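Local atomic coordinates of regulator of nonsense transcripts 2 (Homo sapiens, PDB entry 4CEK), a protein that acts in nonsense-mediated mRNA decay, probably as a scaffold whose helical MIF4G domains offer surfaces to partner proteins. Residues A[122-127]-A[135-140]; A[243-248]-A[288-293]; A[255-260]-A[299-304]. All coordinates share one frame; numbering follows the deposited sequence.

Contact 1. Residues A[122-127]-A[135-140]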
loop_
_atom_site.group_PDB
_atom_site.type_symbol
_atom_site.label_atom_id
_atom_site.label_comp_id
_atom_site.label_asym_id
_atom_site.label_seq_id
_atom_site.Cartn_x
_atom_site.Cartn_y
_atom_site.Cartn_z
ATOM N N LEU A 122 -18.598 -1.339 -4.268
ATOM C CA LEU A 122 -17.372 -2.116 -4.064
ATOM C C LEU A 122 -17.023 -2.889 -5.326
ATOM O O LEU A 122 -15.875 -2.886 -5.752
ATOM C CB LEU A 122 -17.486 -3.086 -2.889
ATOM C CG LEU A 122 -17.800 -2.492 -1.509
ATOM C CD1 LEU A 122 -17.834 -3.603 -0.447
ATOM C CD2 LEU A 122 -16.842 -1.384 -1.109
ATOM N N GLN A 123 -18.012 -3.512 -5.951
ATOM C CA GLN A 123 -17.750 -4.301 -7.161
ATOM C C GLN A 123 -17.300 -3.447 -8.367
ATOM O O GLN A 123 -16.808 -3.987 -9.352
ATOM C CB GLN A 123 -18.949 -5.201 -7.499
ATOM C CG GLN A 123 -19.087 -6.381 -6.526
ATOM C CD GLN A 123 -20.367 -7.207 -6.697
ATOM O OE1 GLN A 123 -21.481 -6.702 -6.527
ATOM N NE2 GLN A 123 -20.203 -8.497 -7.008
ATOM N N GLN A 124 -17.423 -2.126 -8.255
ATOM C CA GLN A 124 -17.037 -1.175 -9.319
ATOM C C GLN A 124 -15.629 -0.553 -9.099
ATOM O O GLN A 124 -15.014 -0.036 -10.038
ATOM C CB GLN A 124 -18.142 -0.091 -9.432
ATOM C CG GLN A 124 -17.726 1.332 -9.787
ATOM C CD GLN A 124 -17.257 2.189 -8.580
ATOM O OE1 GLN A 124 -16.808 3.325 -8.769
ATOM N NE2 GLN A 124 -17.374 1.663 -7.353
ATOM N N LEU A 125 -15.138 -0.608 -7.856
ATOM C CA LEU A 125 -13.831 -0.088 -7.497
ATOM C C LEU A 125 -12.707 -0.510 -8.441
ATOM O O LEU A 125 -11.902 0.346 -8.833
ATOM C CB LEU A 125 -13.462 -0.467 -6.043
ATOM C CG LEU A 125 -13.907 0.557 -4.997
ATOM C CD1 LEU A 125 -13.512 0.116 -3.593
ATOM C CD2 LEU A 125 -13.345 1.928 -5.374
ATOM N N PRO A 126 -12.653 -1.806 -8.810
ATOM C CA PRO A 126 -11.628 -2.296 -9.719
ATOM C C PRO A 126 -11.647 -1.651 -11.091
ATOM O O PRO A 126 -10.700 -1.868 -11.874
ATOM C CB PRO A 126 -11.948 -3.788 -9.859
ATOM C CG PRO A 126 -12.762 -4.130 -8.661
ATOM C CD PRO A 126 -13.531 -2.894 -8.341
ATOM N N ASN A 127 -12.703 -0.895 -11.398
ATOM C CA ASN A 127 -12.773 -0.143 -12.659
ATOM C C ASN A 127 -12.325 1.287 -12.535
ATOM O O ASN A 127 -12.248 1.966 -13.539
ATOM C CB ASN A 127 -14.194 -0.149 -13.234
ATOM C CG ASN A 127 -14.695 -1.544 -13.543
ATOM O OD1 ASN A 127 -13.932 -2.498 -13.575
ATOM N ND2 ASN A 127 -15.983 -1.663 -13.761
ATOM N N ASP A 135 -11.447 9.760 -7.430
ATOM C CA ASP A 135 -11.979 10.904 -6.672
ATOM C C ASP A 135 -13.523 10.913 -6.645
ATOM O O ASP A 135 -14.125 11.193 -5.615
ATOM C CB ASP A 135 -11.431 12.231 -7.231
ATOM C CG ASP A 135 -9.918 12.451 -6.905
ATOM O OD1 ASP A 135 -9.334 11.624 -6.178
ATOM O OD2 ASP A 135 -9.313 13.459 -7.365
ATOM N N LYS A 136 -14.162 10.576 -7.762
ATOM C CA LYS A 136 -15.633 10.447 -7.799
ATOM C C LYS A 136 -16.128 9.389 -6.826
ATOM O O LYS A 136 -17.118 9.595 -6.109
ATOM C CB LYS A 136 -16.138 10.114 -9.212
ATOM C CG LYS A 136 -16.349 11.342 -10.087
ATOM C CD LYS A 136 -16.553 10.985 -11.565
ATOM C CE LYS A 136 -16.649 12.231 -12.450
ATOM N NZ LYS A 136 -15.788 12.144 -13.668
ATOM N N ALA A 137 -15.441 8.255 -6.819
ATOM C CA ALA A 137 -15.775 7.146 -5.928
ATOM C C ALA A 137 -15.749 7.589 -4.460
ATOM O O ALA A 137 -16.616 7.199 -3.659
ATOM C CB ALA A 137 -14.822 5.977 -6.167
ATOM N N ALA A 138 -14.756 8.404 -4.122
ATOM C CA ALA A 138 -14.647 8.986 -2.804
ATOM C C ALA A 138 -15.833 9.908 -2.476
ATOM O O ALA A 138 -16.343 9.883 -1.356
ATOM C CB ALA A 138 -13.339 9.751 -2.669
ATOM N N MET A 139 -16.260 10.740 -3.422
ATOM C CA MET A 139 -17.391 11.648 -3.164
ATOM C C MET A 139 -18.663 10.833 -2.991
ATOM O O MET A 139 -19.430 11.044 -2.050
ATOM C CB MET A 139 -17.523 12.695 -4.267
ATOM C CG MET A 139 -16.489 13.813 -4.161
ATOM S SD MET A 139 -16.408 15.039 -5.510
ATOM C CE MET A 139 -15.856 14.060 -6.899
ATOM N N ASP A 140 -18.847 9.853 -3.866
ATOM C CA ASP A 140 -20.007 8.971 -3.815
ATOM C C ASP A 140 -20.107 8.243 -2.470
ATOM O O ASP A 140 -21.173 8.179 -1.859
ATOM C CB ASP A 140 -19.945 7.973 -4.992
ATOM C CG ASP A 140 -21.161 7.084 -5.091
ATOM O OD1 ASP A 140 -22.197 7.415 -4.471
ATOM O OD2 ASP A 140 -21.098 6.047 -5.807
#
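Ala137 points its CB at Gln124 and Leu125, and both side chains approach that single methyl from the same general side. The amide oxygen OE1 of Gln124 comes within 4.2 Å of Ala137 CB, while the CD2 methyl of Leu125 stands 4.4 Å from the same Ala137 CB. Seen from that carbon, the two partners lie about 72° apart, so they meet neighbouring parts of the methyl. In Gln124 the last torsion (chi3 175°) sends OE1 forward from CB, and the amide nitrogen turns back to hydrogen-bond the carbonyl of Phe121. In Leu125, CD1 is anti to CA (chi2 180°), and CD2 is the branch that faces Ala137. The light contact lies between two consecutive helices, 110-124 and 131-144, in the all-helical MIF4G fold; a 3-10 segment, 125-127, follows the first, with Asn127 N donating to Gln124 O at 2.8 Å. The closest CA atoms, those of Leu125 and Ala137, are 7.7 Å apart, and only 70 Å² is buried in all. Leu125 reaches further, to Leu154 and Leu158 of helix 148-159 and to Tyr172 and Leu175 of helix 169-179, while Ala137 also rests on Phe121.

Contact 2. Residues A[243-248]-A[288-293]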
loop_
_atom_site.group_PDB
_atom_site.type_symbol
_atom_site.label_atom_id
_atom_site.label_comp_id
_atom_site.label_asym_id
_atom_site.label_seq_id
_atom_site.Cartn_x
_atom_site.Cartn_y
_atom_site.Cartn_z
ATOM N N SER A 243 17.602 -7.179 8.446
ATOM C CA SER A 243 18.160 -7.907 9.585
ATOM C C SER A 243 18.358 -9.371 9.260
ATOM O O SER A 243 19.289 -9.985 9.749
ATOM C CB SER A 243 17.258 -7.760 10.809
ATOM O OG SER A 243 17.202 -6.404 11.221
ATOM N N ASP A 244 17.458 -9.934 8.466
ATOM C CA ASP A 244 17.630 -11.276 7.936
ATOM C C ASP A 244 17.567 -11.143 6.407
ATOM O O ASP A 244 16.538 -11.388 5.768
ATOM C CB ASP A 244 16.568 -12.235 8.494
ATOM C CG ASP A 244 16.634 -13.631 7.861
ATOM O OD1 ASP A 244 17.754 -14.128 7.577
ATOM O OD2 ASP A 244 15.552 -14.225 7.635
ATOM N N PHE A 245 18.707 -10.776 5.836
ATOM C CA PHE A 245 18.811 -10.424 4.423
ATOM C C PHE A 245 18.950 -11.648 3.514
ATOM O O PHE A 245 20.007 -11.915 2.953
ATOM C CB PHE A 245 19.989 -9.455 4.250
ATOM C CG PHE A 245 19.828 -8.483 3.122
ATOM C CD1 PHE A 245 18.650 -7.761 2.960
ATOM C CD2 PHE A 245 20.873 -8.255 2.241
ATOM C CE1 PHE A 245 18.516 -6.851 1.930
ATOM C CE2 PHE A 245 20.747 -7.340 1.221
ATOM C CZ PHE A 245 19.570 -6.636 1.064
ATOM N N SER A 246 17.834 -12.345 3.345
ATOM C CA SER A 246 17.738 -13.615 2.678
ATOM C C SER A 246 16.955 -13.436 1.392
ATOM O O SER A 246 16.520 -12.342 1.086
ATOM C CB SER A 246 16.929 -14.536 3.574
ATOM O OG SER A 246 15.550 -14.178 3.463
ATOM N N HIS A 247 16.696 -14.516 0.668
ATOM C CA HIS A 247 16.150 -14.386 -0.655
ATOM C C HIS A 247 14.830 -13.664 -0.745
ATOM O O HIS A 247 14.724 -12.708 -1.513
ATOM C CB HIS A 247 16.110 -15.741 -1.360
ATOM C CG HIS A 247 17.470 -16.208 -1.870
ATOM N ND1 HIS A 247 18.646 -15.694 -1.405
ATOM C CD2 HIS A 247 17.813 -17.194 -2.799
ATOM C CE1 HIS A 247 19.676 -16.311 -2.017
ATOM N NE2 HIS A 247 19.166 -17.229 -2.872
ATOM N N HIS A 248 13.808 -14.084 0.002
ATOM C CA HIS A 248 12.510 -13.401 -0.104
ATOM C C HIS A 248 12.569 -11.995 0.475
ATOM O O HIS A 248 11.974 -11.088 -0.066
ATOM C CB HIS A 248 11.352 -14.253 0.440
ATOM C CG HIS A 248 10.762 -15.229 -0.596
ATOM N ND1 HIS A 248 9.555 -15.830 -0.439
ATOM C CD2 HIS A 248 11.255 -15.674 -1.837
ATOM C CE1 HIS A 248 9.304 -16.631 -1.503
ATOM N NE2 HIS A 248 10.335 -16.525 -2.359
ATOM N N MET A 288 28.222 -10.463 2.308
ATOM C CA MET A 288 27.379 -11.605 2.717
ATOM C C MET A 288 27.293 -12.695 1.626
ATOM O O MET A 288 26.545 -13.683 1.757
ATOM C CB MET A 288 25.989 -11.039 3.001
ATOM C CG MET A 288 24.965 -11.961 3.615
ATOM S SD MET A 288 23.607 -10.979 4.288
ATOM C CE MET A 288 22.600 -12.280 5.032
ATOM N N HIS A 289 28.064 -12.503 0.552
ATOM C CA HIS A 289 28.038 -13.384 -0.633
ATOM C C HIS A 289 26.680 -13.951 -1.000
ATOM O O HIS A 289 26.400 -15.156 -0.860
ATOM C CB HIS A 289 29.130 -14.463 -0.538
ATOM C CG HIS A 289 30.437 -14.040 -1.177
ATOM N ND1 HIS A 289 30.836 -14.495 -2.383
ATOM C CD2 HIS A 289 31.411 -13.130 -0.756
ATOM C CE1 HIS A 289 32.017 -13.929 -2.707
ATOM N NE2 HIS A 289 32.366 -13.091 -1.712
ATOM N N LEU A 290 25.832 -13.041 -1.479
ATOM C CA LEU A 290 24.557 -13.387 -2.086
ATOM C C LEU A 290 24.886 -13.944 -3.456
ATOM O O LEU A 290 25.931 -13.586 -4.038
ATOM C CB LEU A 290 23.669 -12.149 -2.275
ATOM C CG LEU A 290 23.536 -11.129 -1.147
ATOM C CD1 LEU A 290 22.836 -9.877 -1.640
ATOM C CD2 LEU A 290 22.771 -11.754 0.011
ATOM N N ASP A 291 24.013 -14.796 -3.989
ATOM C CA ASP A 291 24.216 -15.226 -5.362
ATOM C C ASP A 291 23.939 -14.066 -6.318
ATOM O O ASP A 291 23.226 -13.136 -5.975
ATOM C CB ASP A 291 23.433 -16.497 -5.715
ATOM C CG ASP A 291 21.962 -16.322 -5.634
ATOM O OD1 ASP A 291 21.362 -15.932 -6.660
ATOM O OD2 ASP A 291 21.420 -16.627 -4.551
ATOM N N ALA A 292 24.561 -14.135 -7.491
ATOM C CA ALA A 292 24.592 -13.064 -8.494
ATOM C C ALA A 292 23.256 -12.363 -8.746
ATOM O O ALA A 292 23.221 -11.150 -8.922
ATOM C CB ALA A 292 25.102 -13.636 -9.821
ATOM N N ARG A 293 22.172 -13.126 -8.790
ATOM C CA ARG A 293 20.858 -12.566 -9.118
ATOM C C ARG A 293 20.414 -11.497 -8.098
ATOM O O ARG A 293 19.781 -10.507 -8.445
ATOM C CB ARG A 293 19.813 -13.687 -9.259
ATOM C CG ARG A 293 18.398 -13.151 -9.442
ATOM C CD ARG A 293 17.385 -14.187 -9.944
ATOM N NE ARG A 293 16.022 -13.830 -9.504
ATOM C CZ ARG A 293 15.464 -14.196 -8.342
ATOM N NH1 ARG A 293 16.124 -14.965 -7.469
ATOM N NH2 ARG A 293 14.232 -13.787 -8.048
#
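Two interhelical turns meet side by side here: the link from helix 231-243 into helix 247-266, and the link from helix 268-287 into helix 292-305. The first holds an inverse gamma turn centred on Phe245, with Ser246 as N-cap; the second closes its helix with a Schellman motif at His289 and opens the next with Asp291 as N-cap. Met288 runs out extended, CG anti to the backbone N (chi1 -172°), which lays its CE 3.3 Å from Phe245 O and its SD 3.9 Å from Phe245 CB. That sulfur sits at the edge of the Phe245 ring, near its plane. Leu290 brings both methyls to the same residue, CD1 at 4.4 Å from Phe245 CE2 and CD2 at 4.0 Å from Phe245 O. Beyond them the imidazole of His247 and the carboxylate of Asp291 approach with planes 65° apart, His247 NE2 being 2.9 Å from Asp291 OD2. His247 also stacks on Tyr294, so an alanine here would probably leave the Asp291 carboxylate without the imidazole beside it and Tyr294 without its stacking partner. The buried ring of Phe245 thus has apolar company, whereas the polar pair lies in a more exposed place, where the carboxylate may well raise the proton affinity of the imidazole.

Contact 3. Residues A[255-260]-A[299-304]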
loop_
_atom_site.group_PDB
_atom_site.type_symbol
_atom_site.label_atom_id
_atom_site.label_comp_id
_atom_site.label_asym_id
_atom_site.label_seq_id
_atom_site.Cartn_x
_atom_site.Cartn_y
_atom_site.Cartn_z
ATOM N N THR A 255 11.423 -4.364 -4.092
ATOM C CA THR A 255 10.050 -3.891 -4.417
ATOM C C THR A 255 9.649 -2.656 -3.591
ATOM O O THR A 255 9.177 -1.648 -4.146
ATOM C CB THR A 255 9.017 -4.963 -4.197
ATOM O OG1 THR A 255 9.463 -6.174 -4.823
ATOM C CG2 THR A 255 7.666 -4.513 -4.784
ATOM N N LEU A 256 9.886 -2.702 -2.281
ATOM C CA LEU A 256 9.536 -1.559 -1.441
ATOM C C LEU A 256 10.248 -0.330 -1.945
ATOM O O LEU A 256 9.619 0.727 -2.115
ATOM C CB LEU A 256 9.886 -1.800 0.049
ATOM C CG LEU A 256 9.513 -0.723 1.086
ATOM C CD1 LEU A 256 8.012 -0.439 0.995
ATOM C CD2 LEU A 256 9.867 -1.198 2.479
ATOM N N LEU A 257 11.555 -0.445 -2.187
ATOM C CA LEU A 257 12.349 0.743 -2.610
ATOM C C LEU A 257 12.000 1.265 -4.026
ATOM O O LEU A 257 12.029 2.460 -4.274
ATOM C CB LEU A 257 13.855 0.475 -2.479
ATOM C CG LEU A 257 14.398 0.246 -1.067
ATOM C CD1 LEU A 257 15.774 -0.475 -1.058
ATOM C CD2 LEU A 257 14.454 1.600 -0.405
ATOM N N GLU A 258 11.632 0.380 -4.935
ATOM C CA GLU A 258 11.120 0.802 -6.234
ATOM C C GLU A 258 9.809 1.603 -6.110
ATOM O O GLU A 258 9.548 2.510 -6.896
ATOM C CB GLU A 258 10.827 -0.393 -7.125
ATOM C CG GLU A 258 12.003 -1.120 -7.768
ATOM C CD GLU A 258 11.500 -2.306 -8.601
ATOM O OE1 GLU A 258 10.461 -2.128 -9.296
ATOM O OE2 GLU A 258 12.094 -3.415 -8.533
ATOM N N THR A 259 8.984 1.244 -5.130
ATOM C CA THR A 259 7.684 1.852 -4.967
ATOM C C THR A 259 7.850 3.210 -4.280
ATOM O O THR A 259 7.257 4.153 -4.716
ATOM C CB THR A 259 6.713 0.910 -4.195
ATOM O OG1 THR A 259 6.698 -0.403 -4.794
ATOM C CG2 THR A 259 5.274 1.468 -4.187
ATOM N N CYS A 260 8.635 3.327 -3.209
ATOM C CA CYS A 260 8.702 4.601 -2.435
ATOM C C CYS A 260 10.072 5.036 -1.976
ATOM O O CYS A 260 10.166 6.011 -1.251
ATOM C CB CYS A 260 7.815 4.544 -1.188
ATOM S SG CYS A 260 8.337 3.393 0.135
ATOM N N GLU A 299 21.733 -3.824 -6.297
ATOM C CA GLU A 299 22.334 -2.724 -7.085
ATOM C C GLU A 299 21.300 -1.887 -7.820
ATOM O O GLU A 299 21.301 -0.665 -7.734
ATOM C CB GLU A 299 23.358 -3.282 -8.089
ATOM C CG GLU A 299 24.596 -3.785 -7.373
ATOM C CD GLU A 299 25.486 -4.676 -8.202
ATOM O OE1 GLU A 299 25.147 -5.026 -9.326
ATOM O OE2 GLU A 299 26.567 -5.026 -7.709
ATOM N N ASN A 300 20.402 -2.555 -8.521
ATOM C CA ASN A 300 19.384 -1.849 -9.277
ATOM C C ASN A 300 18.445 -0.989 -8.404
ATOM O O ASN A 300 18.203 0.175 -8.736
ATOM C CB ASN A 300 18.638 -2.827 -10.159
ATOM C CG ASN A 300 19.486 -3.301 -11.320
ATOM O OD1 ASN A 300 20.572 -2.737 -11.585
ATOM N ND2 ASN A 300 19.026 -4.357 -12.006
ATOM N N ALA A 301 18.025 -1.518 -7.247
ATOM C CA ALA A 301 17.211 -0.741 -6.312
ATOM C C ALA A 301 17.995 0.423 -5.774
ATOM O O ALA A 301 17.452 1.530 -5.645
ATOM C CB ALA A 301 16.684 -1.597 -5.161
ATOM N N TYR A 302 19.260 0.195 -5.442
ATOM C CA TYR A 302 20.127 1.280 -4.975
ATOM C C TYR A 302 20.229 2.471 -5.963
ATOM O O TYR A 302 19.995 3.660 -5.581
ATOM C CB TYR A 302 21.499 0.727 -4.623
ATOM C CG TYR A 302 22.535 1.766 -4.166
ATOM C CD1 TYR A 302 23.360 2.434 -5.080
ATOM C CD2 TYR A 302 22.706 2.048 -2.829
ATOM C CE1 TYR A 302 24.310 3.352 -4.660
ATOM C CE2 TYR A 302 23.650 2.955 -2.400
ATOM C CZ TYR A 302 24.456 3.596 -3.306
ATOM O OH TYR A 302 25.348 4.503 -2.816
ATOM N N TYR A 303 20.583 2.158 -7.213
ATOM C CA TYR A 303 20.820 3.186 -8.255
ATOM C C TYR A 303 19.505 3.833 -8.713
ATOM O O TYR A 303 19.480 4.977 -9.178
ATOM C CB TYR A 303 21.565 2.577 -9.452
ATOM C CG TYR A 303 23.006 2.184 -9.116
ATOM C CD1 TYR A 303 23.924 3.131 -8.658
ATOM C CD2 TYR A 303 23.426 0.901 -9.222
ATOM C CE1 TYR A 303 25.216 2.795 -8.340
ATOM C CE2 TYR A 303 24.714 0.541 -8.904
ATOM C CZ TYR A 303 25.620 1.484 -8.468
ATOM O OH TYR A 303 26.951 1.103 -8.155
ATOM N N TYR A 304 18.414 3.095 -8.550
ATOM C CA TYR A 304 17.087 3.650 -8.737
ATOM C C TYR A 304 16.799 4.767 -7.704
ATOM O O TYR A 304 16.298 5.804 -8.106
ATOM C CB TYR A 304 16.015 2.544 -8.676
ATOM C CG TYR A 304 14.631 3.070 -8.949
ATOM C CD1 TYR A 304 13.863 3.613 -7.923
ATOM C CD2 TYR A 304 14.096 3.050 -10.230
ATOM C CE1 TYR A 304 12.596 4.126 -8.162
ATOM C CE2 TYR A 304 12.822 3.546 -10.484
ATOM C CZ TYR A 304 12.084 4.089 -9.440
ATOM O OH TYR A 304 10.830 4.580 -9.660
#
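Helical segments 255-260 and 299-304 run nearly parallel, their axes 9.3 Å apart at closest approach and 19° apart in direction. The CA atoms of Glu258 and Ala301 mark the nearest backbone approach, at 6.3 Å. At that level the small side chain of Ala301 points across, and its CB meets CD1 of Leu257 at 4.3 Å. One turn further on, Tyr304 reaches over to the first helix: with CG anti to the backbone N (chi1 -177°), its ring lies obliquely beside backbone carbonyls, CE1 at 3.7 Å from Glu258 O and CD1 at 4.2 Å from Leu257 O. Helices two apart in the chain lie alongside each other in this way in the HEAT-like helical stacks of MIF4G domains, and here the intervening long helix, 268-287, touches both, through Met281 on Leu257 and through Leu278 on Tyr302. No hydrogen bond joins the two segments, but Arg262 makes a cation-pi contact with Tyr304 and donates through NE to Tyr304 O. Within the first segment Thr255 O takes two donors from opposite faces of its plane: Thr259 N, and Thr259 OG1 at 2.8 Å, the hydroxyl standing 38° out of the carbonyl plane.

All three contacts belong to the MIF4G domain, but they fall at two places in it. Contact 1 joins the early helices 110-124 and 131-144 and closes before the others open; its centre is 41 Å from that of contact 2 and 30 Å from that of contact 3, across the chain's centre. Contacts 2 and 3 share helices 247-266 and 292-305. Their segments alternate along the sequence, and their centres lie 15 Å apart, with nearest atoms about 6 Å apart. Contact 2 lies at the turns leading into this helix pair, and contact 3 further along it. The separation is consistent with a stack of helices that pack on chain neighbours and on the next but one.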